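PDB 2WMY: putative acid phosphatase WZB from Escherichia coli, which probably removes phosphate from phosphotyrosine residues of proteins, acting as a low molecular weight protein tyrosine phosphatase. Local coordinates for residues A[49-53]-A[54-58]; A[131-134]-A[135-139]; A[94-97]-A[98-102]. The protein carries 1 engineered substitution. One frame throughout, in Å; residues are numbered along the deposited sequence.

Contact 1 of 3, residues A[49-53]-A[54-58]. Engineered in segment 49-53: Thr50 (natural residue Ala). With NI (nickel (II) ion), chain J.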
loop_
_atom_site.group_PDB
_atom_site.type_symbol
_atom_site.label_atom_id
_atom_site.label_comp_id
_atom_site.label_asym_id
_atom_site.label_seq_id
_atom_site.Cartn_x
_atom_site.Cartn_y
_atom_site.Cartn_z
ATOM N N HIS A 49 10.276 -5.379 -10.791
ATOM C CA HIS A 49 9.116 -5.829 -11.555
ATOM C C HIS A 49 8.053 -4.757 -11.652
ATOM O O HIS A 49 7.791 -4.032 -10.688
ATOM C CB HIS A 49 8.499 -7.069 -10.921
ATOM C CG HIS A 49 9.298 -8.311 -11.138
ATOM N ND1 HIS A 49 8.725 -9.511 -11.495
ATOM C CD2 HIS A 49 10.627 -8.540 -11.050
ATOM C CE1 HIS A 49 9.667 -10.428 -11.616
ATOM N NE2 HIS A 49 10.828 -9.865 -11.344
ATOM N N THR A 50 7.431 -4.675 -12.823
ATOM C CA THR A 50 6.327 -3.761 -13.043
ATOM C C THR A 50 5.120 -4.215 -12.210
ATOM O O THR A 50 5.135 -5.298 -11.621
ATOM C CB THR A 50 5.959 -3.724 -14.540
ATOM O OG1 THR A 50 5.208 -2.538 -14.829
ATOM C CG2 THR A 50 5.160 -4.964 -14.925
ATOM N N ALA A 51 4.080 -3.392 -12.156
ATOM C CA ALA A 51 2.869 -3.764 -11.443
ATOM C C ALA A 51 2.255 -5.002 -12.086
ATOM O O ALA A 51 2.404 -5.222 -13.283
ATOM C CB ALA A 51 1.871 -2.610 -11.453
ATOM N N ASP A 52 1.566 -5.811 -11.290
ATOM C CA ASP A 52 0.918 -6.999 -11.828
ATOM C C ASP A 52 -0.095 -6.632 -12.901
ATOM O O ASP A 52 -0.788 -5.626 -12.792
ATOM C CB ASP A 52 0.236 -7.796 -10.718
ATOM C CG ASP A 52 -0.472 -9.025 -11.244
ATOM O OD1 ASP A 52 0.134 -10.117 -11.230
ATOM O OD2 ASP A 52 -1.626 -8.896 -11.696
ATOM N N GLU A 53 -0.175 -7.462 -13.940
ATOM C CA GLU A 53 -1.105 -7.240 -15.047
ATOM C C GLU A 53 -2.558 -7.077 -14.581
ATOM O O GLU A 53 -3.274 -6.191 -15.054
ATOM C CB GLU A 53 -0.998 -8.380 -16.059
ATOM C CG GLU A 53 -1.715 -8.136 -17.366
ATOM C CD GLU A 53 -1.159 -8.994 -18.487
ATOM O OE1 GLU A 53 0.085 -9.057 -18.616
ATOM O OE2 GLU A 53 -1.960 -9.603 -19.234
ATOM N N SER A 54 -2.993 -7.932 -13.657
ATOM C CA SER A 54 -4.354 -7.844 -13.128
ATOM C C SER A 54 -4.544 -6.577 -12.284
ATOM O O SER A 54 -5.638 -6.001 -12.241
ATOM C CB SER A 54 -4.704 -9.093 -12.315
ATOM O OG SER A 54 -4.788 -10.227 -13.162
ATOM N N ALA A 55 -3.473 -6.144 -11.622
ATOM C CA ALA A 55 -3.513 -4.903 -10.850
ATOM C C ALA A 55 -3.704 -3.712 -11.777
ATOM O O ALA A 55 -4.478 -2.806 -11.484
ATOM C CB ALA A 55 -2.248 -4.738 -10.035
ATOM N N ILE A 56 -2.984 -3.721 -12.894
ATOM C CA ILE A 56 -3.132 -2.685 -13.915
ATOM C C ILE A 56 -4.520 -2.711 -14.565
ATOM O O ILE A 56 -5.089 -1.663 -14.856
ATOM C CB ILE A 56 -2.052 -2.806 -15.011
ATOM C CG1 ILE A 56 -0.664 -2.638 -14.399
ATOM C CG2 ILE A 56 -2.280 -1.770 -16.108
ATOM C CD1 ILE A 56 0.462 -2.930 -15.340
ATOM N N ARG A 57 -5.062 -3.905 -14.794
ATOM C CA ARG A 57 -6.418 -4.028 -15.331
ATOM C C ARG A 57 -7.452 -3.356 -14.430
ATOM O O ARG A 57 -8.194 -2.476 -14.875
ATOM C CB ARG A 57 -6.813 -5.493 -15.536
ATOM C CG ARG A 57 -6.709 -5.968 -16.969
ATOM C CD ARG A 57 -7.662 -7.130 -17.247
ATOM N NE ARG A 57 -7.528 -8.196 -16.260
ATOM C CZ ARG A 57 -6.516 -9.055 -16.225
ATOM N NH1 ARG A 57 -5.541 -8.977 -17.124
ATOM N NH2 ARG A 57 -6.474 -9.992 -15.288
ATOM N N VAL A 58 -7.504 -3.767 -13.167
ATOM C CA VAL A 58 -8.512 -3.227 -12.264
ATOM C C VAL A 58 -8.312 -1.738 -12.055
ATOM O O VAL A 58 -9.277 -0.994 -11.901
ATOM C CB VAL A 58 -8.591 -3.967 -10.909
ATOM C CG1 VAL A 58 -7.420 -3.589 -9.989
ATOM C CG2 VAL A 58 -9.935 -3.666 -10.233
HETATM NI NI NI J . 12.960 -10.510 -11.756
HETATM O O HOH W 1 13.683 -9.363 -9.789
#

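Contact 2 of 3, residues A[131-134]-A[135-139]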
loop_
_atom_site.group_PDB
_atom_site.type_symbol
_atom_site.label_atom_id
_atom_site.label_comp_id
_atom_site.label_asym_id
_atom_site.label_seq_id
_atom_site.Cartn_x
_atom_site.Cartn_y
_atom_site.Cartn_z
ATOM N N ASP A 131 -11.269 -6.651 -8.289
ATOM C CA ASP A 131 -12.311 -5.640 -8.144
ATOM C C ASP A 131 -12.562 -5.387 -6.665
ATOM O O ASP A 131 -12.678 -4.246 -6.218
ATOM C CB ASP A 131 -13.610 -6.121 -8.789
ATOM C CG ASP A 131 -13.537 -6.136 -10.298
ATOM O OD1 ASP A 131 -12.994 -5.168 -10.868
ATOM O OD2 ASP A 131 -14.026 -7.110 -10.914
ATOM N N SER A 132 -12.639 -6.482 -5.915
ATOM C CA SER A 132 -12.943 -6.436 -4.499
ATOM C C SER A 132 -11.814 -5.754 -3.721
ATOM O O SER A 132 -12.053 -4.824 -2.962
ATOM C CB SER A 132 -13.213 -7.854 -3.984
ATOM O OG SER A 132 -13.304 -7.881 -2.575
ATOM N N VAL A 133 -10.580 -6.193 -3.935
ATOM C CA VAL A 133 -9.438 -5.552 -3.291
ATOM C C VAL A 133 -9.309 -4.069 -3.665
ATOM O O VAL A 133 -9.019 -3.235 -2.807
ATOM C CB VAL A 133 -8.123 -6.303 -3.577
ATOM C CG1 VAL A 133 -6.933 -5.542 -3.000
ATOM C CG2 VAL A 133 -8.190 -7.703 -2.989
ATOM N N TYR A 134 -9.541 -3.740 -4.934
ATOM C CA TYR A 134 -9.517 -2.341 -5.354
ATOM C C TYR A 134 -10.494 -1.483 -4.549
ATOM O O TYR A 134 -10.141 -0.397 -4.069
ATOM C CB TYR A 134 -9.833 -2.182 -6.845
ATOM C CG TYR A 134 -9.681 -0.746 -7.296
ATOM C CD1 TYR A 134 -8.456 -0.267 -7.743
ATOM C CD2 TYR A 134 -10.744 0.146 -7.225
ATOM C CE1 TYR A 134 -8.298 1.053 -8.147
ATOM C CE2 TYR A 134 -10.598 1.465 -7.623
ATOM C CZ TYR A 134 -9.368 1.913 -8.083
ATOM O OH TYR A 134 -9.203 3.221 -8.479
ATOM N N GLN A 135 -11.729 -1.961 -4.426
ATOM C CA GLN A 135 -12.741 -1.213 -3.691
ATOM C C GLN A 135 -12.327 -1.004 -2.235
ATOM O O GLN A 135 -12.481 0.082 -1.691
ATOM C CB GLN A 135 -14.109 -1.894 -3.762
ATOM C CG GLN A 135 -15.164 -1.162 -2.934
ATOM C CD GLN A 135 -16.504 -1.867 -2.917
ATOM O OE1 GLN A 135 -17.043 -2.229 -3.963
ATOM N NE2 GLN A 135 -17.050 -2.064 -1.726
ATOM N N LEU A 136 -11.797 -2.047 -1.610
ATOM C CA LEU A 136 -11.333 -1.942 -0.234
ATOM C C LEU A 136 -10.213 -0.912 -0.095
ATOM O O LEU A 136 -10.214 -0.112 0.834
ATOM C CB LEU A 136 -10.865 -3.298 0.275
ATOM C CG LEU A 136 -11.935 -4.342 0.595
ATOM C CD1 LEU A 136 -11.264 -5.676 0.894
ATOM C CD2 LEU A 136 -12.835 -3.901 1.765
ATOM N N LEU A 137 -9.253 -0.942 -1.016
ATOM C CA LEU A 137 -8.153 0.017 -0.993
ATOM C C LEU A 137 -8.667 1.435 -1.186
ATOM O O LEU A 137 -8.163 2.388 -0.588
ATOM C CB LEU A 137 -7.118 -0.325 -2.070
ATOM C CG LEU A 137 -6.140 -1.446 -1.699
ATOM C CD1 LEU A 137 -5.194 -1.738 -2.844
ATOM C CD2 LEU A 137 -5.350 -1.080 -0.452
ATOM N N GLU A 138 -9.689 1.567 -2.023
ATOM C CA GLU A 138 -10.229 2.875 -2.347
ATOM C C GLU A 138 -10.958 3.458 -1.148
ATOM O O GLU A 138 -10.766 4.623 -0.805
ATOM C CB GLU A 138 -11.158 2.795 -3.567
ATOM C CG GLU A 138 -11.805 4.117 -3.930
ATOM C CD GLU A 138 -12.411 4.111 -5.320
ATOM O OE1 GLU A 138 -13.113 3.136 -5.672
ATOM O OE2 GLU A 138 -12.185 5.088 -6.061
ATOM N N GLN A 139 -11.794 2.637 -0.518
ATOM C CA GLN A 139 -12.543 3.052 0.663
ATOM C C GLN A 139 -11.592 3.355 1.828
ATOM O O GLN A 139 -11.761 4.340 2.536
ATOM C CB GLN A 139 -13.561 1.970 1.062
ATOM C CG GLN A 139 -14.403 2.309 2.273
ATOM C CD GLN A 139 -15.454 1.253 2.579
ATOM O OE1 GLN A 139 -15.146 0.068 2.709
ATOM N NE2 GLN A 139 -16.702 1.684 2.704
HETATM O O HOH W 2 -11.157 5.237 -8.426
#

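Contact 3 of 3, residues A[94-97]-A[98-102]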
loop_
_atom_site.group_PDB
_atom_site.type_symbol
_atom_site.label_atom_id
_atom_site.label_comp_id
_atom_site.label_asym_id
_atom_site.label_seq_id
_atom_site.Cartn_x
_atom_site.Cartn_y
_atom_site.Cartn_z
ATOM N N GLU A 94 3.859 -7.823 12.245
ATOM C CA GLU A 94 4.911 -8.573 12.913
ATOM C C GLU A 94 6.192 -8.607 12.087
ATOM O O GLU A 94 7.283 -8.752 12.632
ATOM C CB GLU A 94 4.447 -9.989 13.251
ATOM C CG GLU A 94 5.007 -10.486 14.571
ATOM C CD GLU A 94 4.882 -9.446 15.683
ATOM O OE1 GLU A 94 3.776 -8.886 15.859
ATOM O OE2 GLU A 94 5.891 -9.188 16.379
ATOM N N GLN A 95 6.060 -8.473 10.771
ATOM C CA GLN A 95 7.229 -8.436 9.904
ATOM C C GLN A 95 7.946 -7.094 10.022
ATOM O O GLN A 95 9.172 -7.034 9.935
ATOM C CB GLN A 95 6.846 -8.726 8.454
ATOM C CG GLN A 95 6.606 -10.207 8.175
ATOM C CD GLN A 95 5.916 -10.443 6.853
ATOM O OE1 GLN A 95 4.835 -9.914 6.604
ATOM N NE2 GLN A 95 6.538 -11.239 5.995
ATOM N N ILE A 96 7.183 -6.023 10.225
ATOM C CA ILE A 96 7.772 -4.718 10.515
ATOM C C ILE A 96 8.502 -4.721 11.865
ATOM O O ILE A 96 9.620 -4.223 11.973
ATOM C CB ILE A 96 6.721 -3.595 10.514
ATOM C CG1 ILE A 96 5.966 -3.557 9.186
ATOM C CG2 ILE A 96 7.383 -2.251 10.771
ATOM C CD1 ILE A 96 6.841 -3.273 7.996
ATOM N N SER A 97 7.881 -5.291 12.892
ATOM C CA SER A 97 8.539 -5.371 14.196
ATOM C C SER A 97 9.861 -6.119 14.082
ATOM O O SER A 97 10.854 -5.756 14.710
ATOM C CB SER A 97 7.641 -6.057 15.226
ATOM O OG SER A 97 6.495 -5.273 15.503
ATOM N N ARG A 98 9.856 -7.168 13.269
ATOM C CA ARG A 98 11.005 -8.051 13.108
ATOM C C ARG A 98 12.103 -7.411 12.256
ATOM O O ARG A 98 13.288 -7.575 12.535
ATOM C CB ARG A 98 10.544 -9.369 12.478
ATOM C CG ARG A 98 11.621 -10.414 12.295
ATOM C CD ARG A 98 11.038 -11.656 11.635
ATOM N NE ARG A 98 12.056 -12.653 11.311
ATOM C CZ ARG A 98 11.816 -13.770 10.628
ATOM N NH1 ARG A 98 10.589 -14.033 10.194
ATOM N NH2 ARG A 98 12.800 -14.625 10.376
ATOM N N ILE A 99 11.700 -6.684 11.220
ATOM C CA ILE A 99 12.648 -6.063 10.294
ATOM C C ILE A 99 13.036 -4.648 10.713
ATOM O O ILE A 99 14.195 -4.255 10.592
ATOM C CB ILE A 99 12.082 -6.006 8.859
ATOM C CG1 ILE A 99 11.820 -7.419 8.328
ATOM C CG2 ILE A 99 13.042 -5.262 7.945
ATOM C CD1 ILE A 99 10.950 -7.470 7.080
ATOM N N ALA A 100 12.059 -3.880 11.187
ATOM C CA ALA A 100 12.285 -2.489 11.568
ATOM C C ALA A 100 11.617 -2.172 12.902
ATOM O O ALA A 100 10.561 -1.535 12.945
ATOM C CB ALA A 100 11.779 -1.557 10.481
ATOM N N PRO A 101 12.235 -2.623 14.000
ATOM C CA PRO A 101 11.667 -2.426 15.333
ATOM C C PRO A 101 11.373 -0.955 15.606
ATOM O O PRO A 101 10.382 -0.649 16.273
ATOM C CB PRO A 101 12.780 -2.922 16.264
ATOM C CG PRO A 101 13.583 -3.850 15.441
ATOM C CD PRO A 101 13.537 -3.308 14.045
ATOM N N GLU A 102 12.216 -0.059 15.100
ATOM C CA GLU A 102 12.064 1.363 15.411
ATOM C C GLU A 102 10.970 2.022 14.588
ATOM O O GLU A 102 10.649 3.186 14.804
ATOM C CB GLU A 102 13.382 2.128 15.239
ATOM C CG GLU A 102 14.231 2.220 16.497
ATOM C CD GLU A 102 15.537 1.441 16.407
ATOM O OE1 GLU A 102 15.719 0.695 15.422
ATOM O OE2 GLU A 102 16.384 1.585 17.322
#

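Contact 1 of 3, residues A[49-53]-A[54-58]
Asp52 caps the start of helix 53-61 by turning its carboxylate back onto the first turn. Its CG stands anti to the backbone N (chi1 179°), which carries OD2 over the helix start. Asp52 OD2 accepts from Ser54 N at 2.6 Å, on the anti side and 34° out of the carboxylate plane. A weak second bond reaches the same Asp52 OD2 from Ala55 N at 3.3 Å. The main chain closes the turn, with Ile56 N giving to Asp52 O. This N-cap side is the tight part. Beside it Ala51 CB packs on Ile56 CG1 at 3.9 Å.

The exposed side is looser. Glu53 and Arg57 lie one turn apart, but Glu53 OE2 stays 4.2 Å from Arg57 NH1, too far for a salt bridge. Their carboxylate and guanidinium planes are 84° apart. Arg57 NH2 forms its salt bridge with Asp127. At the start of segment 49-53 His49 NE2 binds a nickel ion at 2.3 Å, and a water is a second ligand.

Asp52 and Ser54 also touch Phe130 of helix 127-147. Ala55 packs on Ile24, so the start of helix 53-61 lies against helices 21-32 and 127-147.

Contact 2 of 3, residues A[131-134]-A[135-139]
Tyr134 and Glu138 sit one turn apart on the long C-terminal helix 127-147, an i to i+4 pair on an alpha-helix. The two side chains are joined at their ends through a water.

Tyr134 leaves the backbone with CG anti to N (chi1 -175°). Its CB lies 3.1 Å from Gln135 N, the next residue along the helix. CG and CD2 also lie near this amide, and CD2 is close to Glu138 OE1 as well. Farther out, Tyr134 CE2 approaches Glu138 OE1 at 3.6 Å. The carboxylate comes at a slant to the ring, with the two planes 76° apart. The tip, Tyr134 OH, is hydrogen-bonded to water 2 at 2.8 Å, and this water lies in the ring plane.

Tyr134 is largely buried. Ile24 and Leu28 of helix 21-32 and Val58 of helix 53-61 pack around it.

Beneath these side chains runs the regular helical ladder. Leu137 N gives to Val133 O at 2.9 Å, and Glu138 N gives to Tyr134 O. Val133 and Leu137 point the same way, side by side, and Val133 CG1 and Leu137 CD1 are 4.2 Å apart. Leu137 reaches Ile24 and Leu28 too. At the start of the segment Asp131 OD1 forms a salt bridge with Lys61.

The water bridge is completed by water 2 donating to Glu138 OE2 at 2.6 Å.

Contact 3 of 3, residues A[94-97]-A[98-102]
The last turn of helix 90-99 belongs to the beta-alpha-beta unit that links strand 84-87 to strand 107-109. Here Ile99 folds its side chain back over the carbonyl of Gln95, one turn earlier. CG1 of Ile99 is anti to its own carbonyl carbon (chi1 -62°). That places Ile99 CG1 at 3.1 Å from Gln95 O, with CB and CD1 close to the same oxygen. Ile99 N also donates to Gln95 O, so this oxygen takes a hydrogen bond from the amide and is packed against by the side-chain carbons, a close fit.

The backbone bonds shorten toward the end of the helix. Arg98 N gives to Glu94 O at 3.1 Å, but it sits above the carbonyl plane, 37° out of it. The final bond, Ala100 N to Ile96 O, is short at 2.6 Å. Ala100 is the first residue to leave helical angles.

Pro101 follows, and its nitrogen has no hydrogen to give. Its ring meets the last turn through carbon: Pro101 CG touches Ser97 O at 3.4 Å. On the inner side, Ile96 CG2 and Ala100 CB are 4.5 Å apart, a loose apolar contact. Ile96 and Ile99 both reach Phe74, which ties this helix end to a neighbouring loop. The side chain of Ser97 touches Arg104.

The whole is a helix C-terminus in a beta-alpha-beta crossover, where the chain turns away toward the next parallel strand.

Contacts 1 and 2 are neighbours, their centres 14 Å apart. They touch where Val58 CG2 meets Asp131 OD1 at 3.5 Å and Tyr134 CB at 3.7 Å, which packs helix 53-61 on helix 127-147. Contact 3 lies across the chain's centre from both, with nearest atoms about 18 Å from contact 1 and about 15 Å from contact 2. Contact 2 comes nearest the predicted active site. The side chain of Val133 in contact 2 is about 4 Å from that of Arg21. Ala55 in contact 1 and Gln95 in contact 3 are farther off, each about 8 Å from Arg21, side chain to side chain.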